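Local structure of uncharacterized protein Rv2277c (Mycobacterium tuberculosis, 5VUG) at residues H16-R21 with M42-Q47; D22-T27 with R102-P107. The protein is uncharacterised but has a TIM-barrel glycerophosphodiester phosphodiesterase domain and probably hydrolyses phosphoric diesters. All blocks are in the same frame, centred on the assembly; numbering follows the deposited sequence.

Contact 1 of 2, residues H16-R21 with M42-Q47; sequences HRAGTR and MWLTVQ
His16 turns the edge of its imidazole toward one face of the Trp43 indole. CD2 of His16 comes 3.7 Å from CD1 of Trp43, edge-to-face, with the planes at 62°. The two side chains lie side by side, pointing the same way, each with CG anti to the backbone N (chi1 -175° in His16, 179° in Trp43). On one face of the imidazole, CG of Arg17 sits 3.8 Å above the ring plane, over its centre. A weak, bent hydrogen bond of 3.1 Å runs from Ala18 N to Trp43 O. CB of Ala18 touches both SE of Met42, a selenomethionine, and CD2 of Leu44, each at 3.9 Å. The carbonyl O of His16 accepts from both Gly19 N and Thr20 N, which curls the loop back. Farther out, Asp271 bonds ND1 of His16 and a glycerol, probably from the crystallisation liquor, bonds NE2. Glu25 forms a salt bridge with Arg17. The loop follows strand 12-16 at the C-terminal barrel end, where TIM barrels hold active sites; the glycerol is consistent with a pocket there. Strand 41-48 is the parallel neighbour, helix 28-36 packs on Ala18 and Met42, and strand 121-125 on Met42 and Trp43.

Contact 2 of 2, residues D22-T27 with R102-P107; sequences DFPENT and RATPIP
Thr27 and Thr104 meet through matching first torsions. In each, OG1 sits between the backbone N and the carbonyl carbon (chi1 63° in Thr27, 54° in Thr104), and CG2 lies anti to the carbonyl carbon. This brings the methyl of Thr27 against Thr104: CG2 of Thr27 lies 3.8 Å from both CB and OG1 of Thr104. The two side chains pass each other at a slant. OG1 of Thr104 also reaches the ring of Pro24, 3.5 Å from CB of Pro24. Here the side chains cross at about a right angle, and the hydroxyl oxygen meets ring carbons.

Farther along, the ring of Pro107 packs on the backbone of residues 26 and 27. CD of Pro107 is 3.2 Å from the carbonyl O of Asn26, and CG of Pro107 is 4.1 Å from CA of Thr27. The 22-27 side is shaped by a type II beta turn from Pro24 to Thr27. Thr27 OG1 donates to Pro24 O at 2.8 Å across this turn, with the donor tilted 26° from the carbonyl plane. The same Thr27 OG1 caps Ala30 N at the start of helix 28-36, so one hydroxyl ties the turn to the helix. Asn26 sends its OD1 to Thr45 N. Leu29 and Val28 of the helix cover Thr104 and Pro107.

The two segments therefore meet by van der Waals packing of methyl groups, proline rings and oxygens, while the hydrogen bonds that set their shapes lie within the turn or run to other parts of the chain.

Overall arrangement
From the N terminus, strand 12-16 leads into residues 16-21 and on to 22-27, one continuous loop before helix 28-36. Contact 1 closes the short connection through that helix to strand 41-48. Contact 2 closes a longer one, from the same loop past strands 41-48 and 54-56 to residues 102-107, before helix 109-114. The two closures cross: 22-27 falls between the segments of contact 1 and 42-47 between those of contact 2, so the four segments alternate. Their centres are about 10 Å apart. They touch: Arg17 O and Asn26 N probably form a backbone hydrogen bond, and Asn26 lies against Leu44. Together they join the loop to the barrel sheet and to the loop before helix 109-114.

Contact 1 of 2, residues H16-R21 with M42-Q47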
ATOM      1  N   HIS A  16       5.102  25.207 -10.005  1.00  9.70           N
ATOM      2  CA  HIS A  16       5.985  24.355  -9.212  1.00  9.02           C
ATOM      3  C   HIS A  16       7.432  24.827  -9.321  1.00  8.84           C
ATOM      4  O   HIS A  16       8.020  24.792 -10.408  1.00  8.79           O
ATOM      5  CB  HIS A  16       5.877  22.921  -9.720  1.00  9.81           C
ATOM      6  CG  HIS A  16       6.646  21.934  -8.904  1.00 10.57           C
ATOM      7  ND1 HIS A  16       7.353  20.897  -9.471  1.00 10.98           N
ATOM      8  CD2 HIS A  16       6.815  21.817  -7.565  1.00 10.03           C
ATOM      9  CE1 HIS A  16       7.935  20.187  -8.519  1.00 12.15           C
ATOM     10  NE2 HIS A  16       7.621  20.721  -7.351  1.00 12.18           N
ATOM     11  N   ARG A  17       8.024  25.218  -8.187  1.00  8.11           N
ATOM     12  CA  ARG A  17       9.365  25.818  -8.164  1.00  8.22           C
ATOM     13  C   ARG A  17       9.433  27.023  -9.100  1.00  9.89           C
ATOM     14  O   ARG A  17      10.439  27.258  -9.774  1.00 10.41           O
ATOM     15  CB  ARG A  17      10.476  24.813  -8.485  1.00 10.80           C
ATOM     16  CG  ARG A  17      10.326  23.449  -7.840  1.00 14.93           C
ATOM     17  CD  ARG A  17      11.445  22.550  -8.344  1.00 19.95           C
ATOM     18  NE  ARG A  17      11.221  21.153  -8.009  1.00 17.04           N
ATOM     19  CZ  ARG A  17      11.703  20.141  -8.713  1.00 14.14           C
ATOM     20  NH1 ARG A  17      11.448  18.900  -8.338  1.00 18.45           N
ATOM     21  NH2 ARG A  17      12.441  20.373  -9.795  1.00 13.38           N
ATOM     22  N   ALA A  18       8.334  27.783  -9.144  1.00 10.31           N
ATOM     23  CA  ALA A  18       8.171  28.940 -10.016  1.00 11.11           C
ATOM     24  C   ALA A  18       8.093  28.570 -11.490  1.00 11.93           C
ATOM     25  O   ALA A  18       8.230  29.445 -12.353  1.00 11.89           O
ATOM     26  CB  ALA A  18       9.221  30.038  -9.762  1.00 10.20           C
ATOM     27  N   GLY A  19       7.843  27.296 -11.798  1.00 10.80           N
ATOM     28  CA  GLY A  19       7.656  26.863 -13.171  1.00 12.09           C
ATOM     29  C   GLY A  19       8.907  26.301 -13.817  1.00 13.01           C
ATOM     30  O   GLY A  19       9.374  26.815 -14.841  1.00 12.57           O
ATOM     31  N   THR A  20       9.397  25.191 -13.250  1.00 11.55           N
ATOM     32  CA  THR A  20      10.722  24.648 -13.543  1.00 12.90           C
ATOM     33  C   THR A  20      10.928  24.294 -15.022  1.00 12.57           C
ATOM     34  O   THR A  20      12.068  24.307 -15.503  1.00 16.16           O
ATOM     35  CB  THR A  20      10.954  23.450 -12.609  1.00 17.73           C
ATOM     36  OG1 THR A  20      12.214  22.833 -12.880  1.00 18.15           O
ATOM     37  CG2 THR A  20       9.863  22.428 -12.765  1.00 21.92           C
ATOM     38  N   ARG A  21       9.862  23.961 -15.755  1.00 13.47           N
ATOM     39  CA  ARG A  21      10.020  23.613 -17.167  1.00 14.43           C
ATOM     40  C   ARG A  21      10.292  24.838 -18.037  1.00 15.67           C
ATOM     41  O   ARG A  21      11.030  24.748 -19.028  1.00 17.52           O
ATOM     42  CB  ARG A  21       8.771  22.877 -17.655  1.00 17.96           C
ATOM     43  CG  ARG A  21       8.743  22.575 -19.133  1.00 26.18           C
ATOM     44  CD  ARG A  21       9.837  21.616 -19.543  1.00 36.43           C
ATOM     45  NE  ARG A  21       9.435  20.819 -20.703  1.00 49.38           N
ATOM     46  CZ  ARG A  21       9.364  21.278 -21.950  1.00 57.40           C
ATOM     47  NH1 ARG A  21       9.667  22.543 -22.221  1.00 60.32           N
ATOM     48  NH2 ARG A  21       8.987  20.470 -22.933  1.00 58.83           N
HETATM   49  N   MSE A  42       2.163  30.356  -6.183  1.00  8.27           N
HETATM   50  CA  MSE A  42       3.599  30.267  -6.425  1.00  8.62           C
HETATM   51  C   MSE A  42       4.215  29.301  -5.410  1.00  9.04           C
HETATM   52  O   MSE A  42       4.178  29.549  -4.202  1.00 11.67           O
HETATM   53  CB  MSE A  42       4.226  31.665  -6.297  1.00 13.00           C
HETATM   54  CG  MSE A  42       5.662  31.790  -6.791  1.00 13.55           C
HETATM   55 SE   MSE A  42       5.784  31.628  -8.744  0.83 17.54          SE
HETATM   56  CE  MSE A  42       4.704  33.157  -9.282  1.00 13.41           C
ATOM     57  N   TRP A  43       4.773  28.196  -5.890  1.00  7.66           N
ATOM     58  CA  TRP A  43       5.387  27.185  -5.032  1.00  8.65           C
ATOM     59  C   TRP A  43       6.904  27.347  -5.114  1.00  6.69           C
ATOM     60  O   TRP A  43       7.483  27.232  -6.196  1.00  8.28           O
ATOM     61  CB  TRP A  43       4.978  25.786  -5.516  1.00  9.93           C
ATOM     62  CG  TRP A  43       5.570  24.639  -4.729  1.00  9.99           C
ATOM     63  CD1 TRP A  43       6.885  24.220  -4.718  1.00  8.18           C
ATOM     64  CD2 TRP A  43       4.864  23.752  -3.855  1.00  8.45           C
ATOM     65  NE1 TRP A  43       7.027  23.133  -3.883  1.00 10.08           N
ATOM     66  CE2 TRP A  43       5.806  22.829  -3.336  1.00 10.69           C
ATOM     67  CE3 TRP A  43       3.525  23.651  -3.453  1.00  8.89           C
ATOM     68  CZ2 TRP A  43       5.452  21.823  -2.433  1.00 12.44           C
ATOM     69  CZ3 TRP A  43       3.174  22.650  -2.555  1.00  9.93           C
ATOM     70  CH2 TRP A  43       4.138  21.750  -2.048  1.00 10.00           C
ATOM     71  N   LEU A  44       7.549  27.592  -3.976  1.00  7.39           N
ATOM     72  CA  LEU A  44       8.968  27.927  -3.946  1.00  8.72           C
ATOM     73  C   LEU A  44       9.669  27.047  -2.920  1.00  8.04           C
ATOM     74  O   LEU A  44       9.109  26.768  -1.853  1.00  9.42           O
ATOM     75  CB  LEU A  44       9.142  29.399  -3.548  1.00  8.19           C
ATOM     76  CG  LEU A  44       8.416  30.440  -4.413  1.00  9.52           C
ATOM     77  CD1 LEU A  44       8.497  31.821  -3.789  1.00 10.96           C
ATOM     78  CD2 LEU A  44       8.968  30.436  -5.853  1.00  9.70           C
ATOM     79  N   THR A  45      10.901  26.623  -3.216  1.00  8.75           N
ATOM     80  CA  THR A  45      11.648  25.764  -2.299  1.00  7.99           C
ATOM     81  C   THR A  45      12.649  26.623  -1.539  1.00  8.88           C
ATOM     82  O   THR A  45      13.413  27.367  -2.158  1.00 10.16           O
ATOM     83  CB  THR A  45      12.412  24.660  -3.038  1.00  7.90           C
ATOM     84  OG1 THR A  45      11.669  24.213  -4.176  1.00  9.91           O
ATOM     85  CG2 THR A  45      12.653  23.498  -2.088  1.00 10.26           C
ATOM     86  N   VAL A  46      12.661  26.510  -0.208  1.00  9.81           N
ATOM     87  CA  VAL A  46      13.385  27.447   0.650  1.00  9.59           C
ATOM     88  C   VAL A  46      14.446  26.708   1.468  1.00 10.12           C
ATOM     89  O   VAL A  46      14.168  25.660   2.067  1.00 11.15           O
ATOM     90  CB  VAL A  46      12.430  28.232   1.568  1.00 10.11           C
ATOM     91  CG1 VAL A  46      13.178  29.374   2.245  1.00 10.90           C
ATOM     92  CG2 VAL A  46      11.228  28.752   0.765  1.00 10.05           C
ATOM     93  N   GLN A  47      15.663  27.252   1.471  1.00 10.21           N
ATOM     94  CA  GLN A  47      16.761  26.826   2.340  1.00 10.75           C
ATOM     95  C   GLN A  47      17.348  28.079   2.987  1.00 11.71           C
ATOM     96  O   GLN A  47      16.904  29.195   2.716  1.00 15.40           O
ATOM     97  CB  GLN A  47      17.794  25.973   1.579  1.00 10.11           C
ATOM     98  CG  GLN A  47      17.190  24.679   1.011  1.00 11.80           C
ATOM     99  CD  GLN A  47      18.242  23.730   0.465  1.00 12.55           C
ATOM    100  OE1 GLN A  47      19.162  23.337   1.184  1.00 15.45           O
ATOM    101  NE2 GLN A  47      18.110  23.353  -0.804  1.00 12.15           N
TER

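Contact 2 of 2, residues D22-T27 with R102-P107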
ATOM      1  N   ASP A  22       9.726  25.986 -17.683  1.00 14.27           N
ATOM      2  CA  ASP A  22       9.748  27.159 -18.549  1.00 12.89           C
ATOM      3  C   ASP A  22      11.001  28.016 -18.386  1.00 14.57           C
ATOM      4  O   ASP A  22      11.492  28.578 -19.371  1.00 15.11           O
ATOM      5  CB  ASP A  22       8.518  28.030 -18.273  1.00 14.28           C
ATOM      6  CG  ASP A  22       7.211  27.345 -18.638  1.00 12.96           C
ATOM      7  OD1 ASP A  22       7.222  26.347 -19.391  1.00 16.33           O
ATOM      8  OD2 ASP A  22       6.155  27.825 -18.176  1.00 14.24           O
ATOM      9  N   PHE A  23      11.487  28.177 -17.161  1.00 14.95           N
ATOM     10  CA  PHE A  23      12.610  29.047 -16.838  1.00 13.76           C
ATOM     11  C   PHE A  23      13.336  28.437 -15.653  1.00 13.43           C
ATOM     12  O   PHE A  23      12.777  27.577 -14.962  1.00 14.52           O
ATOM     13  CB  PHE A  23      12.127  30.460 -16.474  1.00 13.94           C
ATOM     14  CG  PHE A  23      11.501  31.193 -17.622  1.00 15.53           C
ATOM     15  CD1 PHE A  23      12.286  31.917 -18.509  1.00 17.69           C
ATOM     16  CD2 PHE A  23      10.128  31.138 -17.827  1.00 15.17           C
ATOM     17  CE1 PHE A  23      11.711  32.576 -19.574  1.00 19.00           C
ATOM     18  CE2 PHE A  23       9.543  31.795 -18.900  1.00 17.25           C
ATOM     19  CZ  PHE A  23      10.331  32.521 -19.767  1.00 19.16           C
ATOM     20  N   PRO A  24      14.599  28.855 -15.390  1.00 12.82           N
ATOM     21  CA  PRO A  24      15.349  28.280 -14.259  1.00 12.23           C
ATOM     22  C   PRO A  24      14.556  28.297 -12.962  1.00 12.28           C
ATOM     23  O   PRO A  24      14.072  29.351 -12.533  1.00 13.49           O
ATOM     24  CB  PRO A  24      16.588  29.180 -14.175  1.00 13.05           C
ATOM     25  CG  PRO A  24      16.823  29.570 -15.623  1.00 12.67           C
ATOM     26  CD  PRO A  24      15.433  29.777 -16.186  1.00 13.30           C
ATOM     27  N   GLU A  25      14.389  27.127 -12.352  1.00 10.00           N
ATOM     28  CA  GLU A  25      13.497  27.016 -11.207  1.00  9.51           C
ATOM     29  C   GLU A  25      13.980  27.887 -10.053  1.00  9.39           C
ATOM     30  O   GLU A  25      15.176  28.126  -9.874  1.00 12.08           O
ATOM     31  CB  GLU A  25      13.387  25.561 -10.756  1.00 10.07           C
ATOM     32  CG  GLU A  25      14.711  24.924 -10.341  1.00 11.08           C
ATOM     33  CD  GLU A  25      14.516  23.546  -9.781  1.00 12.05           C
ATOM     34  OE1 GLU A  25      14.091  22.657 -10.539  1.00 17.57           O
ATOM     35  OE2 GLU A  25      14.770  23.354  -8.578  1.00 11.46           O
ATOM     36  N   ASN A  26      13.027  28.379  -9.264  1.00  8.12           N
ATOM     37  CA  ASN A  26      13.350  29.094  -8.035  1.00  9.04           C
ATOM     38  C   ASN A  26      14.214  30.342  -8.273  1.00 11.45           C
ATOM     39  O   ASN A  26      15.053  30.698  -7.443  1.00 11.36           O
ATOM     40  CB  ASN A  26      13.974  28.157  -6.996  1.00 11.11           C
ATOM     41  CG  ASN A  26      12.951  27.235  -6.358  1.00  9.76           C
ATOM     42  OD1 ASN A  26      11.857  27.676  -5.974  1.00 11.30           O
ATOM     43  ND2 ASN A  26      13.300  25.947  -6.226  1.00  9.52           N
ATOM     44  N   THR A  27      13.986  31.037  -9.393  1.00 11.54           N
ATOM     45  CA  THR A  27      14.636  32.318  -9.666  1.00  9.94           C
ATOM     46  C   THR A  27      13.587  33.411  -9.833  1.00 10.48           C
ATOM     47  O   THR A  27      12.421  33.135 -10.115  1.00 11.30           O
ATOM     48  CB  THR A  27      15.519  32.277 -10.929  1.00 11.28           C
ATOM     49  OG1 THR A  27      14.700  32.011 -12.076  1.00 12.84           O
ATOM     50  CG2 THR A  27      16.606  31.206 -10.787  1.00 13.91           C
ATOM     51  N   ARG A 102      23.395  34.587 -19.432  1.00 36.78           N
ATOM     52  CA  ARG A 102      22.413  35.545 -18.918  1.00 35.99           C
ATOM     53  C   ARG A 102      21.996  35.010 -17.549  1.00 27.62           C
ATOM     54  O   ARG A 102      20.958  34.363 -17.411  1.00 26.41           O
ATOM     55  CB  ARG A 102      21.212  35.697 -19.856  1.00 43.49           C
ATOM     56  CG  ARG A 102      20.186  36.753 -19.410  1.00 53.46           C
ATOM     57  CD  ARG A 102      18.910  36.128 -18.829  1.00 60.60           C
ATOM     58  NE  ARG A 102      17.934  37.131 -18.397  1.00 65.91           N
ATOM     59  CZ  ARG A 102      17.686  37.446 -17.127  1.00 67.89           C
ATOM     60  NH1 ARG A 102      18.336  36.837 -16.144  1.00 67.33           N
ATOM     61  NH2 ARG A 102      16.778  38.372 -16.839  1.00 68.48           N
ATOM     62  N   ALA A 103      22.815  35.296 -16.537  1.00 23.32           N
ATOM     63  CA  ALA A 103      22.676  34.632 -15.246  1.00 20.51           C
ATOM     64  C   ALA A 103      21.330  34.927 -14.593  1.00 20.73           C
ATOM     65  O   ALA A 103      20.815  36.049 -14.654  1.00 21.24           O
ATOM     66  CB  ALA A 103      23.803  35.053 -14.305  1.00 21.97           C
ATOM     67  N   THR A 104      20.758  33.889 -13.979  1.00 17.89           N
ATOM     68  CA  THR A 104      19.608  34.006 -13.089  1.00 16.56           C
ATOM     69  C   THR A 104      20.090  33.614 -11.696  1.00 16.68           C
ATOM     70  O   THR A 104      20.193  32.415 -11.389  1.00 16.58           O
ATOM     71  CB  THR A 104      18.477  33.076 -13.550  1.00 15.72           C
ATOM     72  OG1 THR A 104      18.975  31.736 -13.680  1.00 15.94           O
ATOM     73  CG2 THR A 104      17.912  33.519 -14.899  1.00 16.90           C
ATOM     74  N   PRO A 105      20.425  34.571 -10.830  1.00 15.19           N
ATOM     75  CA  PRO A 105      21.070  34.227  -9.556  1.00 14.83           C
ATOM     76  C   PRO A 105      20.102  33.597  -8.567  1.00 14.22           C
ATOM     77  O   PRO A 105      18.881  33.684  -8.699  1.00 14.36           O
ATOM     78  CB  PRO A 105      21.571  35.578  -9.031  1.00 19.80           C
ATOM     79  CG  PRO A 105      20.731  36.597  -9.708  1.00 20.33           C
ATOM     80  CD  PRO A 105      20.347  36.025 -11.046  1.00 17.21           C
ATOM     81  N   ILE A 106      20.671  32.973  -7.541  1.00 13.35           N
ATOM     82  CA  ILE A 106      19.863  32.545  -6.393  1.00 11.81           C
ATOM     83  C   ILE A 106      19.250  33.773  -5.734  1.00 12.56           C
ATOM     84  O   ILE A 106      19.989  34.679  -5.321  1.00 13.63           O
ATOM     85  CB  ILE A 106      20.698  31.767  -5.366  1.00 10.80           C
ATOM     86  CG1 ILE A 106      21.215  30.450  -5.952  1.00 12.39           C
ATOM     87  CG2 ILE A 106      19.886  31.538  -4.080  1.00 11.00           C
ATOM     88  CD1 ILE A 106      22.167  29.709  -5.012  1.00 13.46           C
ATOM     89  N   PRO A 107      17.918  33.833  -5.578  1.00 11.62           N
ATOM     90  CA  PRO A 107      17.295  34.968  -4.885  1.00 10.77           C
ATOM     91  C   PRO A 107      17.040  34.685  -3.412  1.00 11.51           C
ATOM     92  O   PRO A 107      16.908  33.527  -3.004  1.00 11.77           O
ATOM     93  CB  PRO A 107      15.960  35.103  -5.621  1.00 12.05           C
ATOM     94  CG  PRO A 107      15.590  33.625  -5.914  1.00 10.33           C
ATOM     95  CD  PRO A 107      16.912  32.907  -6.147  1.00 10.63           C
TER